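Local structure of coclaurine N-methyltransferase (Coptis japonica, 6GKV) at residues A5-V8 with E9-Q13; K12-L16 with G17-Y21; G135-T138 with L139-Q143. The protein catalyses the N-methylation of coclaurine and related tetrahydroisoquinolines in plant alkaloid biosynthesis, with S-adenosyl-L-methionine as the probable methyl donor. One frame throughout, in Å; residues are numbered along the deposited sequence.

Interaction 1. Residues A5-V8 with E9-Q13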
loop_
_atom_site.group_PDB
_atom_site.type_symbol
_atom_site.label_atom_id
_atom_site.label_comp_id
_atom_site.label_asym_id
_atom_site.label_seq_id
_atom_site.Cartn_x
_atom_site.Cartn_y
_atom_site.Cartn_z
ATOM N N ALA A 5 -39.096 8.987 1.566
ATOM C CA ALA A 5 -40.078 8.967 0.489
ATOM C C ALA A 5 -39.672 9.828 -0.715
ATOM O O ALA A 5 -40.013 9.507 -1.853
ATOM C CB ALA A 5 -41.432 9.413 1.026
ATOM N N ALA A 6 -38.970 10.928 -0.462
ATOM C CA ALA A 6 -38.369 11.718 -1.535
ATOM C C ALA A 6 -37.455 10.857 -2.416
ATOM O O ALA A 6 -37.443 10.992 -3.636
ATOM C CB ALA A 6 -37.587 12.889 -0.954
ATOM N N ILE A 7 -36.708 9.961 -1.781
ATOM C CA ILE A 7 -35.773 9.089 -2.470
ATOM C C ILE A 7 -36.431 8.054 -3.361
ATOM O O ILE A 7 -35.984 7.842 -4.501
ATOM C CB ILE A 7 -34.877 8.352 -1.463
ATOM C CG1 ILE A 7 -33.821 9.306 -0.922
ATOM C CG2 ILE A 7 -34.209 7.117 -2.092
ATOM C CD1 ILE A 7 -32.806 8.598 -0.140
ATOM N N VAL A 8 -37.465 7.396 -2.830
ATOM C CA VAL A 8 -38.192 6.355 -3.563
ATOM C C VAL A 8 -38.943 6.932 -4.760
ATOM O O VAL A 8 -39.149 6.236 -5.747
ATOM C CB VAL A 8 -39.209 5.578 -2.661
ATOM C CG1 VAL A 8 -38.558 5.152 -1.362
ATOM C CG2 VAL A 8 -40.440 6.393 -2.387
ATOM N N GLU A 9 -39.327 8.203 -4.680
ATOM C CA GLU A 9 -39.915 8.881 -5.828
ATOM C C GLU A 9 -38.844 9.133 -6.890
ATOM O O GLU A 9 -39.093 8.972 -8.078
ATOM C CB GLU A 9 -40.587 10.192 -5.406
ATOM C CG GLU A 9 -41.309 10.926 -6.533
ATOM C CD GLU A 9 -42.447 10.124 -7.149
ATOM O OE1 GLU A 9 -42.986 9.246 -6.451
ATOM O OE2 GLU A 9 -42.803 10.380 -8.322
ATOM N N LEU A 10 -37.645 9.501 -6.459
ATOM C CA LEU A 10 -36.522 9.710 -7.384
ATOM C C LEU A 10 -36.159 8.444 -8.136
ATOM O O LEU A 10 -36.044 8.452 -9.364
ATOM C CB LEU A 10 -35.283 10.219 -6.640
ATOM C CG LEU A 10 -34.038 10.307 -7.525
ATOM C CD1 LEU A 10 -34.172 11.500 -8.479
ATOM C CD2 LEU A 10 -32.809 10.415 -6.666
ATOM N N LEU A 11 -35.961 7.362 -7.385
ATOM C CA LEU A 11 -35.708 6.051 -7.979
ATOM C C LEU A 11 -36.761 5.685 -9.049
ATOM O O LEU A 11 -36.387 5.201 -10.108
ATOM C CB LEU A 11 -35.621 4.968 -6.881
ATOM C CG LEU A 11 -34.397 5.154 -5.955
ATOM C CD1 LEU A 11 -34.099 3.975 -5.020
ATOM C CD2 LEU A 11 -33.139 5.504 -6.751
ATOM N N LYS A 12 -38.052 5.949 -8.830
ATOM C CA LYS A 12 -39.034 5.596 -9.888
ATOM C C LYS A 12 -39.025 6.510 -11.108
ATOM O O LYS A 12 -39.233 6.075 -12.236
ATOM C CB LYS A 12 -40.459 5.528 -9.350
ATOM C CG LYS A 12 -40.586 4.858 -8.023
ATOM C CD LYS A 12 -42.066 4.703 -7.614
ATOM C CE LYS A 12 -42.967 5.807 -8.149
ATOM N NZ LYS A 12 -43.101 6.928 -7.186
ATOM N N GLN A 13 -38.777 7.779 -10.882
ATOM C CA GLN A 13 -38.550 8.700 -11.982
ATOM C C GLN A 13 -37.397 8.281 -12.888
ATOM O O GLN A 13 -37.464 8.436 -14.118
ATOM C CB GLN A 13 -38.253 10.064 -11.426
ATOM C CG GLN A 13 -39.382 10.674 -10.679
ATOM C CD GLN A 13 -39.053 12.105 -10.377
ATOM O OE1 GLN A 13 -38.315 12.734 -11.124
ATOM N NE2 GLN A 13 -39.616 12.657 -9.303
#

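Interaction 2. Residues K12-L16 with G17-Y21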
loop_
_atom_site.group_PDB
_atom_site.type_symbol
_atom_site.label_atom_id
_atom_site.label_comp_id
_atom_site.label_asym_id
_atom_site.label_seq_id
_atom_site.Cartn_x
_atom_site.Cartn_y
_atom_site.Cartn_z
ATOM N N LYS A 12 -38.052 5.949 -8.830
ATOM C CA LYS A 12 -39.034 5.596 -9.888
ATOM C C LYS A 12 -39.025 6.510 -11.108
ATOM O O LYS A 12 -39.233 6.075 -12.236
ATOM C CB LYS A 12 -40.459 5.528 -9.350
ATOM C CG LYS A 12 -40.586 4.858 -8.023
ATOM C CD LYS A 12 -42.066 4.703 -7.614
ATOM C CE LYS A 12 -42.967 5.807 -8.149
ATOM N NZ LYS A 12 -43.101 6.928 -7.186
ATOM N N GLN A 13 -38.777 7.779 -10.882
ATOM C CA GLN A 13 -38.550 8.700 -11.982
ATOM C C GLN A 13 -37.397 8.281 -12.888
ATOM O O GLN A 13 -37.464 8.436 -14.118
ATOM C CB GLN A 13 -38.253 10.064 -11.426
ATOM C CG GLN A 13 -39.382 10.674 -10.679
ATOM C CD GLN A 13 -39.053 12.105 -10.377
ATOM O OE1 GLN A 13 -38.315 12.734 -11.124
ATOM N NE2 GLN A 13 -39.616 12.657 -9.303
ATOM N N LEU A 14 -36.325 7.796 -12.256
ATOM C CA LEU A 14 -35.165 7.283 -12.970
ATOM C C LEU A 14 -35.549 6.033 -13.763
ATOM O O LEU A 14 -35.279 5.952 -14.955
ATOM C CB LEU A 14 -34.014 7.001 -11.991
ATOM C CG LEU A 14 -33.444 8.237 -11.295
ATOM C CD1 LEU A 14 -32.508 7.882 -10.136
ATOM C CD2 LEU A 14 -32.720 9.097 -12.306
ATOM N N GLU A 15 -36.177 5.063 -13.104
ATOM C CA GLU A 15 -36.739 3.882 -13.790
ATOM C C GLU A 15 -37.623 4.265 -14.997
ATOM O O GLU A 15 -37.628 3.580 -16.025
ATOM C CB GLU A 15 -37.571 3.040 -12.815
ATOM C CG GLU A 15 -36.794 2.373 -11.701
ATOM C CD GLU A 15 -37.704 1.716 -10.668
ATOM O OE1 GLU A 15 -38.922 1.603 -10.911
ATOM O OE2 GLU A 15 -37.191 1.300 -9.605
ATOM N N LEU A 16 -38.358 5.364 -14.869
ATOM C CA LEU A 16 -39.312 5.769 -15.905
ATOM C C LEU A 16 -38.657 6.682 -16.930
ATOM O O LEU A 16 -39.250 6.990 -17.977
ATOM C CB LEU A 16 -40.522 6.468 -15.284
ATOM C CG LEU A 16 -41.619 5.643 -14.633
ATOM C CD1 LEU A 16 -42.606 6.579 -13.958
ATOM C CD2 LEU A 16 -42.329 4.778 -15.676
ATOM N N GLY A 17 -37.442 7.126 -16.619
ATOM C CA GLY A 17 -36.674 7.916 -17.553
ATOM C C GLY A 17 -37.167 9.341 -17.647
ATOM O O GLY A 17 -37.092 9.953 -18.713
ATOM N N LEU A 18 -37.624 9.879 -16.515
ATOM C CA LEU A 18 -38.223 11.216 -16.456
ATOM C C LEU A 18 -37.284 12.300 -15.937
ATOM O O LEU A 18 -37.661 13.474 -15.862
ATOM C CB LEU A 18 -39.470 11.196 -15.562
ATOM C CG LEU A 18 -40.511 10.075 -15.702
ATOM C CD1 LEU A 18 -41.601 10.274 -14.671
ATOM C CD2 LEU A 18 -41.077 9.995 -17.118
ATOM N N VAL A 19 -36.071 11.907 -15.563
ATOM C CA VAL A 19 -35.070 12.842 -15.055
ATOM C C VAL A 19 -33.967 13.050 -16.098
ATOM O O VAL A 19 -33.344 12.077 -16.542
ATOM C CB VAL A 19 -34.461 12.330 -13.734
ATOM C CG1 VAL A 19 -33.439 13.310 -13.186
ATOM C CG2 VAL A 19 -35.567 12.068 -12.718
ATOM N N PRO A 20 -33.723 14.315 -16.494
ATOM C CA PRO A 20 -32.735 14.634 -17.540
ATOM C C PRO A 20 -31.319 14.212 -17.130
ATOM O O PRO A 20 -31.037 14.188 -15.934
ATOM C CB PRO A 20 -32.839 16.155 -17.678
ATOM C CG PRO A 20 -34.145 16.516 -17.027
ATOM C CD PRO A 20 -34.321 15.532 -15.923
ATOM N N TYR A 21 -30.464 13.879 -18.098
ATOM C CA TYR A 21 -29.124 13.350 -17.810
ATOM C C TYR A 21 -28.317 14.188 -16.838
ATOM O O TYR A 21 -27.665 13.635 -15.951
ATOM C CB TYR A 21 -28.307 13.185 -19.094
ATOM C CG TYR A 21 -28.534 11.885 -19.815
ATOM C CD1 TYR A 21 -29.428 10.953 -19.325
ATOM C CD2 TYR A 21 -27.879 11.610 -21.008
ATOM C CE1 TYR A 21 -29.671 9.775 -20.008
ATOM C CE2 TYR A 21 -28.103 10.438 -21.691
ATOM C CZ TYR A 21 -29.005 9.515 -21.190
ATOM O OH TYR A 21 -29.245 8.327 -21.855
#

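Interaction 3. Residues G135-T138 with L139-Q143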
loop_
_atom_site.group_PDB
_atom_site.type_symbol
_atom_site.label_atom_id
_atom_site.label_comp_id
_atom_site.label_asym_id
_atom_site.label_seq_id
_atom_site.Cartn_x
_atom_site.Cartn_y
_atom_site.Cartn_z
ATOM N N GLY A 135 -15.267 -12.874 -23.430
ATOM C CA GLY A 135 -14.012 -13.363 -23.964
ATOM C C GLY A 135 -13.190 -12.395 -24.784
ATOM O O GLY A 135 -12.354 -12.831 -25.579
ATOM N N ALA A 136 -13.413 -11.095 -24.587
ATOM C CA ALA A 136 -12.626 -10.061 -25.256
ATOM C C ALA A 136 -11.128 -10.361 -25.165
ATOM O O ALA A 136 -10.400 -10.259 -26.168
ATOM C CB ALA A 136 -12.929 -8.709 -24.665
ATOM N N LEU A 137 -10.684 -10.765 -23.975
ATOM C CA LEU A 137 -9.269 -11.077 -23.749
ATOM C C LEU A 137 -8.886 -12.458 -24.270
ATOM O O LEU A 137 -7.843 -12.614 -24.901
ATOM C CB LEU A 137 -8.927 -10.977 -22.264
ATOM C CG LEU A 137 -7.486 -11.265 -21.824
ATOM C CD1 LEU A 137 -6.463 -10.326 -22.496
ATOM C CD2 LEU A 137 -7.398 -11.163 -20.306
ATOM N N THR A 138 -9.729 -13.454 -24.004
ATOM C CA THR A 138 -9.490 -14.813 -24.488
ATOM C C THR A 138 -9.255 -14.821 -25.990
ATOM O O THR A 138 -8.231 -15.309 -26.458
ATOM C CB THR A 138 -10.666 -15.747 -24.147
ATOM O OG1 THR A 138 -10.648 -16.030 -22.746
ATOM C CG2 THR A 138 -10.558 -17.056 -24.913
ATOM N N LEU A 139 -10.195 -14.255 -26.737
ATOM C CA LEU A 139 -10.125 -14.261 -28.194
ATOM C C LEU A 139 -8.912 -13.489 -28.712
ATOM O O LEU A 139 -8.294 -13.861 -29.711
ATOM C CB LEU A 139 -11.417 -13.682 -28.778
ATOM C CG LEU A 139 -12.650 -14.395 -28.230
ATOM C CD1 LEU A 139 -13.980 -13.828 -28.786
ATOM C CD2 LEU A 139 -12.506 -15.893 -28.497
ATOM N N HIS A 140 -8.579 -12.409 -28.018
ATOM C CA HIS A 140 -7.502 -11.524 -28.436
ATOM C C HIS A 140 -6.150 -12.202 -28.258
ATOM O O HIS A 140 -5.316 -12.208 -29.169
ATOM C CB HIS A 140 -7.560 -10.218 -27.640
ATOM C CG HIS A 140 -6.472 -9.245 -27.979
ATOM N ND1 HIS A 140 -5.263 -9.218 -27.316
ATOM C CD2 HIS A 140 -6.423 -8.253 -28.900
ATOM C CE1 HIS A 140 -4.512 -8.251 -27.815
ATOM N NE2 HIS A 140 -5.190 -7.653 -28.778
ATOM N N VAL A 141 -5.936 -12.774 -27.077
ATOM C CA VAL A 141 -4.710 -13.513 -26.800
ATOM C C VAL A 141 -4.639 -14.751 -27.695
ATOM O O VAL A 141 -3.580 -15.063 -28.247
ATOM C CB VAL A 141 -4.620 -13.926 -25.306
ATOM C CG1 VAL A 141 -3.484 -14.915 -25.065
ATOM C CG2 VAL A 141 -4.455 -12.700 -24.432
ATOM N N ALA A 142 -5.770 -15.441 -27.849
ATOM C CA ALA A 142 -5.815 -16.627 -28.696
ATOM C C ALA A 142 -5.356 -16.261 -30.091
ATOM O O ALA A 142 -4.590 -17.001 -30.705
ATOM C CB ALA A 142 -7.213 -17.225 -28.741
ATOM N N GLN A 143 -5.808 -15.109 -30.579
ATOM C CA GLN A 143 -5.661 -14.837 -31.989
ATOM C C GLN A 143 -4.237 -14.760 -32.440
ATOM O O GLN A 143 -3.800 -15.664 -33.155
ATOM C CB GLN A 143 -6.455 -13.588 -32.405
ATOM C CG GLN A 143 -7.692 -14.089 -33.097
ATOM C CD GLN A 143 -8.591 -13.046 -33.671
ATOM O OE1 GLN A 143 -9.609 -12.704 -33.068
ATOM N NE2 GLN A 143 -8.267 -12.575 -34.871
#

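Interaction 1. Residues A5-V8 with E9-Q13
Ile7 and Leu11, one helical turn apart on helix 2-16, meet through both backbone and side chain, and the residues around them repeat the same i to i+4 spacing. The backbone bonds come first. Leu11 N donates to Ile7 O at 2.9 Å, nearly straight at 173°. Its neighbours in the series are longer and more bent: Glu9 N to Ala5 O and Leu10 N to Ala6 O each measure 3.2 Å, and Lys12 N to Val8 O 3.3 Å.

Apolar contact is light. Ile7 CG2 approaches Leu11 CD1 at 4.3 Å, and Leu11 CG lies 3.4 Å from Ile7 O, close to the carbonyl that its own N-H engages. Ile7, Leu10 and Leu11 all also touch Trp245.

On the solvent side, charge takes over. Lys12 turns CG beside its backbone N (chi1 -42°), which brings this methylene to 3.0 Å from Val8 O; its chain then bends twice, curling NZ back toward Glu9, whose own chain is bent to meet it. Lys12 NZ and Glu9 OE1 form a salt bridge, though the modelled 2.4 Å is doubtfully short. The chemistry is consistent with an amphipathic N-terminal helix: aliphatic groups gather at Trp245, while the Glu9-Lys12 pair, whose exact geometry is uncertain, lies on the more exposed side.

Interaction 2. Residues K12-L16 with G17-Y21
Gln13 O, near the C-terminal end of helix 2-16, is the acceptor on which the helix end turns. Leu18 N reaches it from five residues ahead at 2.8 Å, in an almost perfectly straight bond (178°), and Leu16 N adds a weak one from within the last turn. A second tie runs from Gly17 N to Leu14 O at 3.0 Å; here the donor stands well above the carbonyl plane and the bond is bent. Together with the positive phi of Gly17 (76°), this pair of backward bonds defines a Schellman motif, the classic way of ending a helix at glycine while supplying donors to its last carbonyls.

Side chains pack round the turn. Leu16 and Leu18 lie alongside each other and point the same way, with Leu16 CB 3.6 Å from Leu18 CG and their CD1 methyls also in contact. The second apolar group centres on Val19. Its CG2, anti to the carbonyl carbon, lies across the extended Gln13 chain at about a right angle, 3.6 Å from Gln13 CB and 3.2 Å from Gln13 OE1, a close van der Waals approach. Obliquely from another direction, Leu14 CD2 comes to 3.9 Å from Val19 CB, so that Val19 bridges two successive residues of the helix.

Pro20 then occupies the N-cap position of helix 21-39, and Ile24 of that helix touches both Leu14 and Val19. Leu14 also packs on Trp245 and Tyr249, while Glu15 O accepts a hydrogen bond from Asn321 ND2 on helix 313-335. Tyr21 OH, hydrogen-bonded to Asp296 OD2, links the start of helix 21-39 to helix 281-297.

Interaction 3. Residues G135-T138 with L139-Q143
Gly135 O receives Leu139 N at 2.8 Å, and Leu139 CG packs against the same oxygen at 3.1 Å. The same i to i+4 pattern continues: Val141 N bonds Leu137 O at 2.9 Å, while Ala142 N and Ala142 CB both close on Thr138 O, the nitrogen at 2.8 Å. Between the Leu139 and Val141 bonds, His140 N makes a weak one to Ala136 O. Leu137 and Val141 run side by side, pointing the same way, with Leu137 CD1 3.7 Å from Val141 CG2; with chi1 at -180° the leucine CG stands out from the helix, and the bend at chi2 (59°) turns CD1 to the valine methyl.

Gly135 is the N-cap of helix 136-143, the helix of the beta-alpha-beta unit formed with strands 126-130 and 149-154. Gly131, Gly133 and Ala136 fit a GxGxxA pattern, consistent with the Rossmann-like fold of S-adenosyl-L-methionine-dependent methyltransferases; Gly133 binds S-adenosyl-L-homocysteine, and the side chain of Ala136 lies about 5 Å from that bound ligand.

Farther out, Thr138 OG1 hydrogen-bonds Asp129 OD2 on strand 126-130. Leu137 packs on Leu112 of helix 104-118 and on Leu195 and Ile197 of strand 191-197, while Val141 and Ala142 lie against Val150 of strand 149-154.

Overall arrangement
From the N terminus, interaction 1 ties successive turns within helix 2-16, and interaction 2 begins on the stretch where it ends, sharing Lys12 and Gln13. Their centres are about 10 Å apart. Interaction 2 closes the short turn that leads from this helix into helix 21-39, so the two follow each other at the surface of the chain, and neither nests in nor crosses the other. Interaction 3 comes much later, about 42 Å centre to centre from interaction 1 and on the opposite side of the chain's centre. There Gly135 caps a largely buried helix, residues 136-143, which connects two parallel strands and whose N-terminal end lies near the bound S-adenosyl-L-homocysteine.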